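Local coordinates for UDP-N-acetylglucosamine 3-dehydrogenase (PDB 7BVJ), which oxidises the 3-position of the glucosamine in UDP-N-acetylglucosamine to a ketone with NAD(+), a step in making the diamino sugar of some lipid A, at residues 77-91 against 103-117. Residues are numbered along the deposited sequence; the frame is centred on the assembly and turned at random.
Sequences AEVAMQAGVHCLIEK and LIGMAQERHLVLAIG
Cys87 to Ile89 pair in parallel with Leu114 to Ile116, and on one side of these strands helices 77-82 and 103-110 run alongside each other, their axes 10.2 Å apart and 8° from parallel. Strand 114-117 is the outermost strand at this side of the chain's parallel Rossmann sheet, and a beta-alpha-beta crossover through helix 97-110 joins it to 86-90. The strand bonds alternate from Cys87 N to Val113 O, Ala115 N to Cys87 O and Ile89 N to Ala115 O (2.7 Å).

Before the first of these, a side chain extends the pattern: Val113 N gives a nearly straight bond (172°) to His86 ND1, 3.0 Å away and close to the ring plane. With CG anti to the carbonyl carbon (chi1 -47°), the imidazole reaches that amide while Leu112 CD2 sits over one ring face in a CH-pi contact, 3.9 Å from the centroid. A leucine in place of His86 would probably leave Val113 N without its side-chain acceptor.

Between helices and sheet, Met81 stretches out fully: CB meets Met106 SD at 3.5 Å, CG passes Leu112 CD1, and CE presses tightly on Leu114 CD1, also 3.5 Å away, beside Ala107 CB. Leu114 CD1 also touches Ile89 CD1, while Leu103 CD2 packs on Ala77 CB. Beyond Met81, Arg110 NH2 makes a weak hydrogen bond (3.1 Å) to Gln82 O.

The contact is therefore apolar around Met81, where the helices meet the sheet, and hydrogen-bonded between the two strands; with ND1 accepting, the His86 ring is probably neutral, its proton on NE2.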
# COMPACT_ATOMS: atom_id res chain seq x y z
N ALA A 77 -6.77 16.16 0.19
CA ALA A 77 -6.99 15.75 -1.19
C ALA A 77 -8.11 16.56 -1.82
O ALA A 77 -8.06 16.88 -3.01
CB ALA A 77 -7.32 14.26 -1.27
N GLU A 78 -9.14 16.89 -1.03
CA GLU A 78 -10.19 17.76 -1.54
C GLU A 78 -9.63 19.10 -1.99
O GLU A 78 -9.94 19.59 -3.08
CB GLU A 78 -11.27 17.95 -0.47
CG GLU A 78 -12.61 18.38 -1.02
CD GLU A 78 -13.61 18.70 0.08
OE1 GLU A 78 -13.18 19.09 1.20
OE2 GLU A 78 -14.82 18.56 -0.19
N VAL A 79 -8.78 19.72 -1.15
CA VAL A 79 -8.21 21.01 -1.54
C VAL A 79 -7.31 20.85 -2.77
O VAL A 79 -7.32 21.68 -3.68
CB VAL A 79 -7.45 21.66 -0.37
CG1 VAL A 79 -6.78 22.97 -0.83
CG2 VAL A 79 -8.40 21.96 0.80
N ALA A 80 -6.56 19.75 -2.83
CA ALA A 80 -5.62 19.56 -3.93
C ALA A 80 -6.35 19.33 -5.24
O ALA A 80 -5.96 19.88 -6.28
CB ALA A 80 -4.66 18.41 -3.62
N MET A 81 -7.45 18.58 -5.21
CA MET A 81 -8.20 18.35 -6.44
C MET A 81 -9.03 19.55 -6.85
O MET A 81 -9.32 19.71 -8.04
CB MET A 81 -9.11 17.13 -6.30
CG MET A 81 -8.37 15.81 -6.36
SD MET A 81 -9.43 14.43 -5.90
CE MET A 81 -8.27 13.11 -6.03
N GLN A 82 -9.46 20.38 -5.89
CA GLN A 82 -10.17 21.60 -6.26
C GLN A 82 -9.28 22.52 -7.08
O GLN A 82 -9.78 23.30 -7.90
CB GLN A 82 -10.68 22.33 -5.02
CG GLN A 82 -11.60 23.49 -5.34
CD GLN A 82 -12.71 23.07 -6.29
OE1 GLN A 82 -13.44 22.12 -6.01
NE2 GLN A 82 -12.84 23.78 -7.41
N ALA A 83 -7.97 22.44 -6.87
CA ALA A 83 -6.96 23.16 -7.62
C ALA A 83 -6.52 22.43 -8.89
O ALA A 83 -5.48 22.79 -9.46
CB ALA A 83 -5.74 23.41 -6.73
N GLY A 84 -7.27 21.43 -9.34
CA GLY A 84 -6.91 20.71 -10.56
C GLY A 84 -5.57 20.02 -10.50
O GLY A 84 -4.90 19.90 -11.53
N VAL A 85 -5.15 19.58 -9.31
CA VAL A 85 -3.84 18.96 -9.10
C VAL A 85 -4.03 17.45 -8.91
O VAL A 85 -4.85 17.02 -8.08
CB VAL A 85 -3.11 19.61 -7.90
CG1 VAL A 85 -1.87 18.81 -7.49
CG2 VAL A 85 -2.73 21.09 -8.22
N HIS A 86 -3.30 16.65 -9.68
CA HIS A 86 -3.34 15.20 -9.52
C HIS A 86 -2.73 14.78 -8.17
O HIS A 86 -1.85 15.46 -7.63
CB HIS A 86 -2.59 14.51 -10.65
CG HIS A 86 -2.91 15.01 -12.03
ND1 HIS A 86 -3.98 14.55 -12.77
CD2 HIS A 86 -2.27 15.90 -12.82
CE1 HIS A 86 -4.00 15.16 -13.94
NE2 HIS A 86 -2.97 15.97 -14.00
N CYS A 87 -3.19 13.63 -7.65
CA CYS A 87 -2.86 13.22 -6.28
C CYS A 87 -2.43 11.76 -6.20
O CYS A 87 -3.13 10.87 -6.68
CB CYS A 87 -4.07 13.42 -5.35
SG CYS A 87 -4.51 15.11 -5.11
N LEU A 88 -1.29 11.54 -5.56
CA LEU A 88 -0.91 10.23 -5.03
C LEU A 88 -1.06 10.29 -3.50
O LEU A 88 -0.32 11.01 -2.82
CB LEU A 88 0.52 9.86 -5.46
CG LEU A 88 1.27 8.75 -4.72
CD1 LEU A 88 0.50 7.44 -4.79
CD2 LEU A 88 2.68 8.58 -5.26
N ILE A 89 -2.04 9.56 -2.96
CA ILE A 89 -2.33 9.58 -1.53
C ILE A 89 -1.69 8.36 -0.88
O ILE A 89 -1.88 7.22 -1.35
CB ILE A 89 -3.85 9.58 -1.27
CG1 ILE A 89 -4.50 10.81 -1.91
CG2 ILE A 89 -4.15 9.53 0.24
CD1 ILE A 89 -6.00 10.84 -1.79
N GLU A 90 -0.92 8.57 0.18
CA GLU A 90 -0.37 7.43 0.89
C GLU A 90 -1.50 6.54 1.41
O GLU A 90 -2.61 7.01 1.69
CB GLU A 90 0.54 7.90 2.03
CG GLU A 90 1.24 6.81 2.85
CD GLU A 90 2.08 5.84 2.01
OE1 GLU A 90 2.77 6.29 1.06
OE2 GLU A 90 2.06 4.63 2.32
N LYS A 91 -1.24 5.24 1.47
CA LYS A 91 -2.22 4.34 2.06
C LYS A 91 -2.26 4.53 3.58
O LYS A 91 -1.24 4.84 4.20
CB LYS A 91 -1.90 2.88 1.72
CG LYS A 91 -0.60 2.38 2.33
CD LYS A 91 -0.83 1.67 3.67
CE LYS A 91 0.52 1.35 4.32
NZ LYS A 91 0.52 1.51 5.80
N LEU A 103 -13.97 11.48 -3.09
CA LEU A 103 -12.76 11.87 -3.80
C LEU A 103 -12.69 11.20 -5.17
O LEU A 103 -12.22 11.82 -6.14
CB LEU A 103 -11.52 11.57 -2.97
CG LEU A 103 -11.34 12.41 -1.68
CD1 LEU A 103 -10.26 11.83 -0.79
CD2 LEU A 103 -11.03 13.86 -1.99
N ILE A 104 -13.17 9.96 -5.29
CA ILE A 104 -13.26 9.32 -6.60
C ILE A 104 -14.15 10.15 -7.52
O ILE A 104 -13.80 10.43 -8.67
CB ILE A 104 -13.76 7.87 -6.46
CG1 ILE A 104 -12.67 6.98 -5.85
CG2 ILE A 104 -14.21 7.31 -7.80
CD1 ILE A 104 -13.21 5.76 -5.15
N GLY A 105 -15.31 10.58 -7.01
CA GLY A 105 -16.20 11.40 -7.83
C GLY A 105 -15.56 12.71 -8.26
O GLY A 105 -15.60 13.08 -9.44
N MET A 106 -14.96 13.43 -7.31
CA MET A 106 -14.34 14.71 -7.64
C MET A 106 -13.19 14.52 -8.64
O MET A 106 -12.98 15.36 -9.53
CB MET A 106 -13.85 15.39 -6.37
CG MET A 106 -13.42 16.85 -6.56
SD MET A 106 -12.40 17.48 -5.20
CE MET A 106 -13.06 16.52 -3.85
N ALA A 107 -12.46 13.40 -8.52
CA ALA A 107 -11.37 13.12 -9.44
C ALA A 107 -11.90 12.89 -10.84
O ALA A 107 -11.36 13.44 -11.82
CB ALA A 107 -10.58 11.89 -8.97
N GLN A 108 -12.96 12.09 -10.96
CA GLN A 108 -13.54 11.85 -12.28
C GLN A 108 -14.07 13.15 -12.89
O GLN A 108 -13.82 13.43 -14.07
CB GLN A 108 -14.64 10.80 -12.17
CG GLN A 108 -14.71 9.87 -13.35
CD GLN A 108 -16.11 9.38 -13.59
OE1 GLN A 108 -16.90 9.27 -12.65
NE2 GLN A 108 -16.43 9.09 -14.85
N GLU A 109 -14.77 13.97 -12.09
CA GLU A 109 -15.25 15.25 -12.60
C GLU A 109 -14.10 16.12 -13.08
O GLU A 109 -14.23 16.83 -14.08
CB GLU A 109 -16.08 15.99 -11.55
CG GLU A 109 -17.00 17.09 -12.14
CD GLU A 109 -16.40 18.50 -12.13
OE1 GLU A 109 -16.01 19.00 -11.04
OE2 GLU A 109 -16.33 19.14 -13.21
N ARG A 110 -12.97 16.08 -12.38
CA ARG A 110 -11.86 16.95 -12.74
C ARG A 110 -10.93 16.33 -13.77
O ARG A 110 -9.99 17.01 -14.22
CB ARG A 110 -11.05 17.32 -11.49
CG ARG A 110 -11.79 18.17 -10.47
CD ARG A 110 -12.31 19.44 -11.12
NE ARG A 110 -11.24 20.32 -11.59
CZ ARG A 110 -10.91 21.46 -11.00
NH1 ARG A 110 -9.93 22.22 -11.49
NH2 ARG A 110 -11.57 21.84 -9.90
N HIS A 111 -11.17 15.08 -14.18
CA HIS A 111 -10.28 14.34 -15.06
C HIS A 111 -8.85 14.34 -14.51
O HIS A 111 -7.88 14.65 -15.20
CB HIS A 111 -10.33 14.89 -16.49
CG HIS A 111 -11.69 14.83 -17.12
ND1 HIS A 111 -12.36 15.96 -17.54
CD2 HIS A 111 -12.50 13.78 -17.39
CE1 HIS A 111 -13.53 15.61 -18.05
NE2 HIS A 111 -13.64 14.29 -17.97
N LEU A 112 -8.73 13.98 -13.23
CA LEU A 112 -7.46 13.92 -12.52
C LEU A 112 -7.08 12.47 -12.26
O LEU A 112 -7.94 11.60 -12.12
CB LEU A 112 -7.55 14.67 -11.18
CG LEU A 112 -7.77 16.19 -11.26
CD1 LEU A 112 -7.87 16.81 -9.84
CD2 LEU A 112 -6.67 16.84 -12.10
N VAL A 113 -5.77 12.21 -12.20
CA VAL A 113 -5.28 10.89 -11.80
C VAL A 113 -5.30 10.82 -10.28
O VAL A 113 -4.78 11.71 -9.59
CB VAL A 113 -3.87 10.63 -12.35
CG1 VAL A 113 -3.26 9.41 -11.68
CG2 VAL A 113 -3.92 10.42 -13.86
N LEU A 114 -5.90 9.77 -9.76
CA LEU A 114 -5.99 9.52 -8.33
C LEU A 114 -5.32 8.19 -8.08
O LEU A 114 -5.79 7.15 -8.56
CB LEU A 114 -7.46 9.53 -7.89
CG LEU A 114 -7.90 9.10 -6.50
CD1 LEU A 114 -7.14 9.86 -5.41
CD2 LEU A 114 -9.39 9.34 -6.40
N ALA A 115 -4.20 8.21 -7.36
CA ALA A 115 -3.46 7.02 -7.02
C ALA A 115 -3.33 6.92 -5.51
O ALA A 115 -3.21 7.93 -4.81
CB ALA A 115 -2.08 7.01 -7.69
N ILE A 116 -3.40 5.69 -5.01
CA ILE A 116 -3.21 5.40 -3.59
C ILE A 116 -1.88 4.68 -3.44
O ILE A 116 -1.54 3.82 -4.26
CB ILE A 116 -4.37 4.55 -3.02
CG1 ILE A 116 -5.72 5.09 -3.47
CG2 ILE A 116 -4.32 4.52 -1.50
CD1 ILE A 116 -5.93 6.58 -3.16
N GLY A 117 -1.12 5.05 -2.41
CA GLY A 117 0.19 4.47 -2.17
C GLY A 117 0.20 3.05 -1.61
O GLY A 117 0.60 2.84 -0.46